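Local coordinates for peroxisomal membrane protein PEX15 (Saccharomyces cerevisiae, PDB 5VXV) that docks the Pex1/Pex6 AAA-ATPase at the peroxisomal membrane, where that motor extracts the receptor Pex5, at residues F70-T74 and P75-E79; N95-F98 and R99-K103; L120-E123 and S124-D128. All blocks are in the same frame, centred on the assembly; numbering follows the deposited sequence. Where two conformers were deposited one is given.

Interaction 1 of 3, residues F70-T74 and P75-E79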
ATOM      1  N   PHE A  70       8.978  -3.224   6.121  1.00 15.74           N
ATOM      2  CA  PHE A  70       7.906  -2.245   5.954  1.00 16.43           C
ATOM      3  C   PHE A  70       7.972  -1.088   6.945  1.00 17.04           C
ATOM      4  O   PHE A  70       7.044  -0.270   6.981  1.00 17.88           O
ATOM      5  CB  PHE A  70       6.540  -2.934   6.057  1.00 17.00           C
ATOM      6  CG  PHE A  70       6.313  -3.984   5.005  1.00 16.14           C
ATOM      7  CD1 PHE A  70       6.360  -3.657   3.658  1.00 15.97           C
ATOM      8  CD2 PHE A  70       6.043  -5.290   5.361  1.00 15.87           C
ATOM      9  CE1 PHE A  70       6.151  -4.615   2.690  1.00 15.90           C
ATOM     10  CE2 PHE A  70       5.835  -6.255   4.398  1.00 16.22           C
ATOM     11  CZ  PHE A  70       5.887  -5.916   3.058  1.00 15.44           C
ATOM     12  N   THR A  71       9.031  -0.992   7.746  1.00 17.20           N
ATOM     13  CA  THR A  71       9.263   0.174   8.591  1.00 18.87           C
ATOM     14  C   THR A  71      10.080   1.178   7.786  1.00 18.74           C
ATOM     15  O   THR A  71      11.184   0.863   7.329  1.00 17.41           O
ATOM     16  CB  THR A  71       9.977  -0.219   9.885  1.00 21.02           C
ATOM     17  OG1 THR A  71       9.154  -1.127  10.627  1.00 20.75           O
ATOM     18  CG2 THR A  71      10.260   1.004  10.751  1.00 23.32           C
ATOM     19  N   LEU A  72       9.538   2.389   7.629  1.00 19.69           N
ATOM     20  CA  LEU A  72       9.935   3.256   6.522  1.00 18.82           C
ATOM     21  C   LEU A  72      11.411   3.631   6.557  1.00 21.00           C
ATOM     22  O   LEU A  72      12.021   3.808   5.496  1.00 21.68           O
ATOM     23  CB  LEU A  72       9.072   4.519   6.517  1.00 19.94           C
ATOM     24  CG  LEU A  72       7.577   4.302   6.278  1.00 21.95           C
ATOM     25  CD1 LEU A  72       6.826   5.622   6.357  1.00 25.11           C
ATOM     26  CD2 LEU A  72       7.331   3.627   4.931  1.00 21.16           C
ATOM     27  N   ASP A  73      12.007   3.762   7.739  1.00 22.63           N
ATOM     28  CA  ASP A  73      13.358   4.297   7.845  1.00 25.31           C
ATOM     29  C   ASP A  73      14.427   3.228   8.044  1.00 23.78           C
ATOM     30  O   ASP A  73      15.581   3.575   8.311  1.00 24.98           O
ATOM     31  CB  ASP A  73      13.432   5.322   8.979  1.00 29.61           C
ATOM     32  CG  ASP A  73      12.933   4.773  10.300  1.00 34.86           C
ATOM     33  OD1 ASP A  73      12.704   3.550  10.393  1.00 34.89           O
ATOM     34  OD2 ASP A  73      12.777   5.570  11.250  1.00 39.12           O
ATOM     35  N   THR A  74      14.086   1.937   7.911  1.00 22.31           N
ATOM     36  CA  THR A  74      15.146   0.940   7.984  1.00 21.53           C
ATOM     37  C   THR A  74      15.895   0.867   6.654  1.00 21.12           C
ATOM     38  O   THR A  74      15.332   1.171   5.599  1.00 21.12           O
ATOM     39  CB  THR A  74      14.595  -0.446   8.317  1.00 21.61           C
ATOM     40  OG1 THR A  74      13.855  -0.956   7.201  1.00 21.02           O
ATOM     41  CG2 THR A  74      13.705  -0.408   9.551  1.00 21.16           C
ATOM     42  N   PRO A  75      17.171   0.472   6.680  1.00 22.60           N
ATOM     43  CA  PRO A  75      17.881   0.268   5.407  1.00 23.45           C
ATOM     44  C   PRO A  75      17.186  -0.730   4.501  1.00 21.29           C
ATOM     45  O   PRO A  75      17.152  -0.537   3.280  1.00 20.30           O
ATOM     46  CB  PRO A  75      19.263  -0.231   5.857  1.00 27.14           C
ATOM     47  CG  PRO A  75      19.421   0.288   7.243  1.00 28.36           C
ATOM     48  CD  PRO A  75      18.051   0.275   7.843  1.00 25.08           C
ATOM     49  N   GLN A  76      16.614  -1.793   5.072  1.00 20.94           N
ATOM     50  CA  GLN A  76      15.993  -2.831   4.258  1.00 20.08           C
ATOM     51  C   GLN A  76      14.713  -2.329   3.597  1.00 17.83           C
ATOM     52  O   GLN A  76      14.421  -2.683   2.448  1.00 18.84           O
ATOM     53  CB  GLN A  76      15.710  -4.068   5.114  1.00 20.05           C
ATOM     54  CG  GLN A  76      16.953  -4.681   5.754  1.00 24.29           C
ATOM     55  CD  GLN A  76      17.225  -4.156   7.158  1.00 28.67           C
ATOM     56  OE1 GLN A  76      16.959  -2.994   7.469  1.00 24.51           O
ATOM     57  NE2 GLN A  76      17.752  -5.020   8.015  1.00 34.87           N
ATOM     58  N   CYS A  77      13.932  -1.508   4.302  1.00 16.91           N
ATOM     59  CA  CYS A  77      12.727  -0.946   3.701  1.00 16.50           C
ATOM     60  C   CYS A  77      13.080   0.031   2.587  1.00 16.43           C
ATOM     61  O   CYS A  77      12.461   0.017   1.518  1.00 17.52           O
ATOM     62  CB  CYS A  77      11.878  -0.260   4.770  1.00 18.15           C
ATOM     63  SG  CYS A  77      10.333   0.457   4.157  1.00 18.23           S
ATOM     64  N   ILE A  78      14.085   0.880   2.818  1.00 17.31           N
ATOM     65  CA  ILE A  78      14.534   1.807   1.784  1.00 19.15           C
ATOM     66  C   ILE A  78      14.939   1.045   0.529  1.00 19.41           C
ATOM     67  O   ILE A  78      14.575   1.426  -0.591  1.00 19.25           O
ATOM     68  CB  ILE A  78      15.685   2.678   2.325  1.00 21.25           C
ATOM     69  CG1 ILE A  78      15.152   3.626   3.403  1.00 19.95           C
ATOM     70  CG2 ILE A  78      16.351   3.475   1.203  1.00 23.63           C
ATOM     71  CD1 ILE A  78      16.225   4.266   4.255  1.00 20.29           C
ATOM     72  N   GLU A  79      15.688  -0.048   0.695  1.00 18.45           N
ATOM     73  CA  GLU A  79      16.115  -0.835  -0.458  1.00 18.69           C
ATOM     74  C   GLU A  79      14.933  -1.535  -1.119  1.00 18.33           C
ATOM     75  O   GLU A  79      14.833  -1.561  -2.353  1.00 19.21           O
ATOM     76  CB  GLU A  79      17.172  -1.856  -0.034  1.00 20.21           C
TER

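Interaction 2 of 3, residues N95-F98 and R99-K103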
ATOM      1  N   ASN A  95       1.020  -0.744  -4.753  1.00 12.11           N
ATOM      2  CA  ASN A  95      -0.097  -0.481  -3.853  1.00 12.43           C
ATOM      3  C   ASN A  95      -0.116  -1.466  -2.690  1.00 12.58           C
ATOM      4  O   ASN A  95      -0.376  -1.076  -1.546  1.00 12.78           O
ATOM      5  CB  ASN A  95      -1.413  -0.530  -4.631  1.00 14.14           C
ATOM      6  CG  ASN A  95      -1.561   0.635  -5.594  1.00 14.53           C
ATOM      7  OD1 ASN A  95      -0.841   1.627  -5.497  1.00 14.27           O
ATOM      8  ND2 ASN A  95      -2.498   0.520  -6.526  1.00 14.52           N
ATOM      9  N   LYS A  96       0.150  -2.749  -2.960  1.00 14.61           N
ATOM     10  CA  LYS A  96       0.260  -3.719  -1.874  1.00 13.64           C
ATOM     11  C   LYS A  96       1.348  -3.315  -0.888  1.00 13.39           C
ATOM     12  O   LYS A  96       1.153  -3.395   0.330  1.00 13.99           O
ATOM     13  CB  LYS A  96       0.543  -5.118  -2.427  1.00 12.90           C
ATOM     14  CG  LYS A  96      -0.618  -5.760  -3.170  1.00 12.88           C
ATOM     15  CD  LYS A  96      -0.325  -7.212  -3.522  1.00 14.25           C
ATOM     16  CE  LYS A  96      -1.480  -7.828  -4.296  1.00 15.68           C
ATOM     17  NZ  LYS A  96      -1.277  -9.279  -4.591  1.00 15.57           N
ATOM     18  N   PHE A  97       2.507  -2.883  -1.394  1.00 12.65           N
ATOM     19  CA  PHE A  97       3.594  -2.470  -0.515  1.00 13.13           C
ATOM     20  C   PHE A  97       3.161  -1.323   0.391  1.00 13.88           C
ATOM     21  O   PHE A  97       3.395  -1.354   1.605  1.00 13.39           O
ATOM     22  CB  PHE A  97       4.814  -2.072  -1.346  1.00 14.87           C
ATOM     23  CG  PHE A  97       5.941  -1.512  -0.528  1.00 17.22           C
ATOM     24  CD1 PHE A  97       6.874  -2.351   0.061  1.00 20.09           C
ATOM     25  CD2 PHE A  97       6.063  -0.145  -0.340  1.00 18.17           C
ATOM     26  CE1 PHE A  97       7.905  -1.833   0.821  1.00 19.96           C
ATOM     27  CE2 PHE A  97       7.094   0.377   0.418  1.00 20.21           C
ATOM     28  CZ  PHE A  97       8.014  -0.469   0.999  1.00 19.80           C
ATOM     29  N   PHE A  98       2.523  -0.297  -0.180  1.00 13.76           N
ATOM     30  CA  PHE A  98       2.066   0.821   0.640  1.00 12.64           C
ATOM     31  C   PHE A  98       1.074   0.351   1.699  1.00 13.53           C
ATOM     32  O   PHE A  98       1.128   0.796   2.852  1.00 13.78           O
ATOM     33  CB  PHE A  98       1.447   1.913  -0.239  1.00 13.39           C
ATOM     34  CG  PHE A  98       2.455   2.727  -1.019  1.00 13.03           C
ATOM     35  CD1 PHE A  98       3.654   3.118  -0.443  1.00 13.18           C
ATOM     36  CD2 PHE A  98       2.199   3.101  -2.329  1.00 14.21           C
ATOM     37  CE1 PHE A  98       4.574   3.866  -1.157  1.00 14.18           C
ATOM     38  CE2 PHE A  98       3.117   3.850  -3.047  1.00 14.74           C
ATOM     39  CZ  PHE A  98       4.306   4.231  -2.457  1.00 13.76           C
ATOM     40  N   ARG A  99       0.170  -0.562   1.339  1.00 13.08           N
ATOM     41  CA  ARG A  99      -0.784  -1.065   2.324  1.00 12.15           C
ATOM     42  C   ARG A  99      -0.067  -1.796   3.454  1.00 12.60           C
ATOM     43  O   ARG A  99      -0.498  -1.736   4.612  1.00 12.96           O
ATOM     44  CB  ARG A  99      -1.810  -1.977   1.655  1.00 13.17           C
ATOM     45  CG  ARG A  99      -2.833  -1.233   0.808  1.00 14.55           C
ATOM     46  CD  ARG A  99      -4.059  -2.091   0.518  1.00 16.48           C
ATOM     47  NE  ARG A  99      -3.756  -3.209  -0.372  1.00 15.88           N
ATOM     48  CZ  ARG A  99      -3.914  -3.195  -1.694  1.00 18.22           C
ATOM     49  NH1 ARG A  99      -4.380  -2.117  -2.313  1.00 19.48           N
ATOM     50  NH2 ARG A  99      -3.606  -4.270  -2.402  1.00 19.21           N
ATOM     51  N   CYS A 100       1.031  -2.489   3.142  1.00 13.10           N
ATOM     52  CA  CYS A 100       1.797  -3.167   4.184  1.00 12.52           C
ATOM     53  C   CYS A 100       2.473  -2.164   5.113  1.00 13.38           C
ATOM     54  O   CYS A 100       2.516  -2.372   6.331  1.00 14.13           O
ATOM     55  CB  CYS A 100       2.830  -4.102   3.556  1.00 13.31           C
ATOM     56  SG  CYS A 100       2.106  -5.549   2.749  1.00 15.01           S
ATOM     57  N   CYS A 101       3.007  -1.070   4.562  1.00 13.92           N
ATOM     58  CA  CYS A 101       3.566  -0.020   5.410  1.00 13.27           C
ATOM     59  C   CYS A 101       2.496   0.564   6.324  1.00 13.57           C
ATOM     60  O   CYS A 101       2.751   0.835   7.503  1.00 14.63           O
ATOM     61  CB  CYS A 101       4.184   1.081   4.549  1.00 13.88           C
ATOM     62  SG  CYS A 101       5.609   0.562   3.566  1.00 16.25           S
ATOM     63  N   ILE A 102       1.290   0.759   5.792  1.00 13.65           N
ATOM     64  CA  ILE A 102       0.186   1.284   6.589  1.00 13.45           C
ATOM     65  C   ILE A 102      -0.154   0.327   7.725  1.00 14.90           C
ATOM     66  O   ILE A 102      -0.430   0.750   8.852  1.00 14.12           O
ATOM     67  CB  ILE A 102      -1.028   1.547   5.677  1.00 13.38           C
ATOM     68  CG1 ILE A 102      -0.730   2.715   4.732  1.00 13.92           C
ATOM     69  CG2 ILE A 102      -2.288   1.825   6.496  1.00 15.42           C
ATOM     70  CD1 ILE A 102      -1.667   2.806   3.548  1.00 14.59           C
ATOM     71  N   LYS A 103      -0.132  -0.977   7.442  1.00 14.88           N
ATOM     72  CA  LYS A 103      -0.478  -1.961   8.464  0.53 15.30           C
ATOM     73  C   LYS A 103       0.492  -1.915   9.637  1.00 14.68           C
ATOM     74  O   LYS A 103       0.091  -2.151  10.784  1.00 14.93           O
ATOM     75  CB  LYS A 103      -0.514  -3.360   7.856  0.53 16.05           C
ATOM     76  CG  LYS A 103      -1.813  -3.663   7.133  0.53 17.58           C
ATOM     77  CD  LYS A 103      -1.779  -5.017   6.456  0.53 19.78           C
ATOM     78  CE  LYS A 103      -3.043  -5.254   5.647  0.53 20.39           C
ATOM     79  NZ  LYS A 103      -2.954  -6.498   4.836  0.53 20.99           N
TER

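Interaction 3 of 3, residues L120-E123 and S124-D128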
ATOM      1  N   LEU A 120       3.151  10.992   8.528  1.00 15.96           N
ATOM      2  CA  LEU A 120       3.640  12.127   7.749  1.00 16.58           C
ATOM      3  C   LEU A 120       4.757  11.704   6.803  1.00 16.59           C
ATOM      4  O   LEU A 120       4.814  12.163   5.656  1.00 16.36           O
ATOM      5  CB  LEU A 120       4.121  13.241   8.682  1.00 19.28           C
ATOM      6  CG  LEU A 120       3.093  14.331   9.003  1.00 20.23           C
ATOM      7  CD1 LEU A 120       1.801  13.734   9.538  1.00 22.09           C
ATOM      8  CD2 LEU A 120       3.666  15.340   9.997  1.00 20.95           C
ATOM      9  N   GLU A 121       5.659  10.833   7.265  1.00 16.15           N
ATOM     10  CA  GLU A 121       6.701  10.313   6.383  1.00 16.85           C
ATOM     11  C   GLU A 121       6.096   9.559   5.208  1.00 16.86           C
ATOM     12  O   GLU A 121       6.540   9.715   4.064  1.00 17.50           O
ATOM     13  CB  GLU A 121       7.648   9.399   7.161  1.00 19.35           C
ATOM     14  CG  GLU A 121       8.544  10.112   8.156  1.00 25.66           C
ATOM     15  CD  GLU A 121       9.535   9.170   8.818  1.00 32.48           C
ATOM     16  OE1 GLU A 121       9.844   8.113   8.221  1.00 31.00           O
ATOM     17  OE2 GLU A 121      10.003   9.486   9.931  1.00 39.76           O
ATOM     18  N   LEU A 122       5.085   8.729   5.473  1.00 15.05           N
ATOM     19  CA  LEU A 122       4.445   7.979   4.399  1.00 15.05           C
ATOM     20  C   LEU A 122       3.749   8.910   3.417  1.00 15.12           C
ATOM     21  O   LEU A 122       3.781   8.679   2.203  1.00 15.53           O
ATOM     22  CB  LEU A 122       3.447   6.982   4.986  1.00 15.57           C
ATOM     23  CG  LEU A 122       2.669   6.141   3.972  1.00 16.24           C
ATOM     24  CD1 LEU A 122       3.609   5.256   3.161  1.00 18.21           C
ATOM     25  CD2 LEU A 122       1.620   5.308   4.682  1.00 17.41           C
ATOM     26  N   GLU A 123       3.098   9.960   3.923  1.00 14.70           N
ATOM     27  CA  GLU A 123       2.442  10.918   3.039  1.00 14.03           C
ATOM     28  C   GLU A 123       3.428  11.482   2.023  1.00 15.15           C
ATOM     29  O   GLU A 123       3.135  11.545   0.823  1.00 16.56           O
ATOM     30  CB  GLU A 123       1.813  12.043   3.859  1.00 15.09           C
ATOM     31  CG  GLU A 123       0.561  11.634   4.619  1.00 17.38           C
ATOM     32  CD  GLU A 123       0.059  12.726   5.543  1.00 19.91           C
ATOM     33  OE1 GLU A 123       0.800  13.704   5.781  1.00 21.37           O
ATOM     34  OE2 GLU A 123      -1.081  12.603   6.035  1.00 21.42           O
ATOM     35  N   SER A 124       4.611  11.887   2.488  1.00 15.68           N
ATOM     36  CA  SER A 124       5.619  12.432   1.583  1.00 17.78           C
ATOM     37  C   SER A 124       6.092  11.383   0.588  1.00 17.27           C
ATOM     38  O   SER A 124       6.217  11.665  -0.609  1.00 16.79           O
ATOM     39  CB  SER A 124       6.802  12.978   2.385  1.00 22.79           C
ATOM     40  OG  SER A 124       6.409  14.084   3.176  1.00 28.38           O
ATOM     41  N   ILE A 125       6.365  10.167   1.066  1.00 15.62           N
ATOM     42  CA  ILE A 125       6.811   9.098   0.176  1.00 15.14           C
ATOM     43  C   ILE A 125       5.779   8.856  -0.917  1.00 13.88           C
ATOM     44  O   ILE A 125       6.114   8.743  -2.103  1.00 13.48           O
ATOM     45  CB  ILE A 125       7.094   7.818   0.984  1.00 16.36           C
ATOM     46  CG1 ILE A 125       8.388   7.985   1.787  1.00 18.44           C
ATOM     47  CG2 ILE A 125       7.190   6.595   0.070  1.00 16.16           C
ATOM     48  CD1 ILE A 125       8.606   6.923   2.845  1.00 20.00           C
HETATM   49  N   MSE A 126       4.509   8.770  -0.539  1.00 13.88           N
HETATM   50  CA  MSE A 126       3.461   8.450  -1.495  1.00 13.46           C
HETATM   51  C   MSE A 126       3.196   9.601  -2.467  1.00 15.43           C
HETATM   52  O   MSE A 126       3.046   9.374  -3.667  1.00 14.73           O
HETATM   53  CB  MSE A 126       2.176   8.068  -0.764  1.00 13.32           C
HETATM   54  CG  MSE A 126       2.274   6.731  -0.048  1.00 13.03           C
HETATM   55 SE   MSE A 126       0.558   6.120   0.636  0.75 16.48          SE
HETATM   56  CE  MSE A 126      -0.305   5.642  -1.043  1.00 16.36           C
ATOM     57  N   SER A 127       3.142  10.839  -1.967  1.00 16.17           N
ATOM     58  CA  SER A 127       2.883  11.961  -2.865  1.00 16.13           C
ATOM     59  C   SER A 127       4.059  12.190  -3.808  1.00 15.54           C
ATOM     60  O   SER A 127       3.860  12.494  -4.989  1.00 15.64           O
ATOM     61  CB  SER A 127       2.562  13.228  -2.067  1.00 19.35           C
ATOM     62  OG  SER A 127       3.592  13.552  -1.157  1.00 23.15           O
ATOM     63  N   ASP A 128       5.290  12.038  -3.313  1.00 14.37           N
ATOM     64  CA  ASP A 128       6.444  12.086  -4.206  1.00 15.27           C
ATOM     65  C   ASP A 128       6.338  11.018  -5.288  1.00 15.57           C
ATOM     66  O   ASP A 128       6.631  11.278  -6.461  1.00 16.28           O
ATOM     67  CB  ASP A 128       7.745  11.907  -3.424  1.00 16.96           C
ATOM     68  CG  ASP A 128       8.155  13.156  -2.660  1.00 19.66           C
ATOM     69  OD1 ASP A 128       7.649  14.257  -2.969  1.00 20.00           O
ATOM     70  OD2 ASP A 128       9.008  13.030  -1.756  1.00 20.89           O
TER

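Interaction 1 of 3, residues F70-T74 and P75-E79
Thr74 OG1 accepts the backbone N-H of Cys77 at 3.0 Å from Cys77 N, with an N-H...O angle of 156°, which makes Thr74 the N-cap of helix 75-86. The hydroxyl gets there because OG1 sits between the backbone N and the carbonyl carbon of its own residue (chi1 70°), pointing it at the first turn. The same hydroxyl donates a hydrogen bond to Asn68 O near the end of helix 60-70, which ties the cap to the preceding helix. One residue further on, the regular helical bonds begin: Ile78 N reaches Thr74 O at 3.1 Å, almost straight at 171°.

Side chains close in around this start. The amide oxygen OE1 of Gln76 comes back to 3.6 Å from Thr74 CB. Ile78 CG1 lies 3.3 Å from Thr74 O, the carbonyl its own N-H uses. Cys77 SG lies 3.7 Å from Leu72 CA.

Behind them, a type I turn from Thr71 to Thr74 swings the chain from one helix into the next. Thr71 OG1 bonds to Leu67 O, Leu72 O takes Arg81 NH1, and the Leu72 side chain packs on helices 91-108 and 112-136. With Pro75 as its first residue, the new helix has one backbone N-H fewer to satisfy, and the threonine hydroxyl meets that of Cys77.

Interaction 2 of 3, residues N95-F98 and R99-K103
Mid-way along helix 91-108, close to the centre of the chain, Phe97 and Cys101 stand one turn apart and form a sulfur-aromatic contact. Cys101 SG lies over one face of the Phe97 ring, 3.9 Å from its centroid and 29° off the normal. It is displaced toward the CE2 side, where Cys101 SG to Phe97 CE2 is 3.5 Å. The first torsion of Phe97 brings this about: CG is carried opposite the backbone N (chi1 175°), which tips the ring along the helix toward Cys101. Beneath the pair, Cys101 N bonds to Phe97 O at 3.0 Å.

In this largely helical domain, predicted to face the cytosol, helix 91-108 is a central rod with neighbours on several sides. Phe97 packs on helix 75-86, Phe98 on helix 112-136, and Asn95 on helix 143-161, where its ND2 bonds to Glu148 OE1 and Gly145 O.

Toward helix 39-51 the contact is carried by Arg99 and Lys96. The Arg99 chain bends at chi3 (-68°) and folds back along the preceding turn, putting one face of its guanidinium over Asn95 O and the backbone of Lys96. Arg99 NH2 comes to 3.4 Å from Lys96 CG, the two side chains crossing at a slant, while Lys96 NZ stays 5.9 Å from Arg99 NH2. Arg99 NH2 forms a salt bridge with Asp50 OD2; Lys96 packs against the same aspartate, and its NZ bonds to Ser47 OG.

Interaction 3 of 3, residues L120-E123 and S124-D128
Glu123 O receives the backbone N-H of Ser127 at 2.9 Å from Ser127 N, an i to i+4 bond along helix 112-136, one of the long helices of this helical domain. The first torsion of Ser127 (chi1 56°) holds its OG between N and the carbonyl carbon, and Ser127 OG comes to 2.9 Å from Glu123 O as well; the hydroxyl may give its proton to a different acceptor, so this grip is less certain than the backbone one.

On the buried flank, Leu122 and selenomethionine Met126 meet one turn apart. Leu122 CD1 lies 3.8 Å from Met126 CG, and Leu122 CG is 3.9 Å from Met126 SE, where the Met126 chain bends at chi3. Met126 N bonds to Leu122 O at 2.8 Å below them. Leu122 also leans on Ile102 and Leu72, and Met126 on helix 143-161. With CG, CD1 and CD2 of Leu122 gone, as in an alanine here, Met126 CG and SE would probably lose this packing partner and a gap open toward Ile102 and Phe98.

Glu123 runs out extended, its OE2 meeting Lys158 NZ in a salt bridge and His162 NE2 in a hydrogen bond. One turn on from Glu121, Ile125 rests CG1 3.4 Å from Glu121 O.

The three contacts come in series along the chain: interaction 1 caps helix 75-86, interaction 2 lies in helix 91-108 and interaction 3 in helix 112-136. Their centres are 12 to 14 Å apart, and each touches the other two. Phe70 meets Phe97 and Cys100 across the first junction, with CE1 of Phe70 3.5 Å from CB of Cys100. Ile102 and Phe98 pack on Leu122, Ile125 and Met126 across the second. Leu72 closes the triangle, reaching Cys101 on one helix and Glu121, Leu122 and Ile125 on the other. Apolar packing joins the loop before helix 75-86 to helices 91-108 and 112-136, and these two to each other, in the largely helical, predicted cytosolic domain of this docking factor.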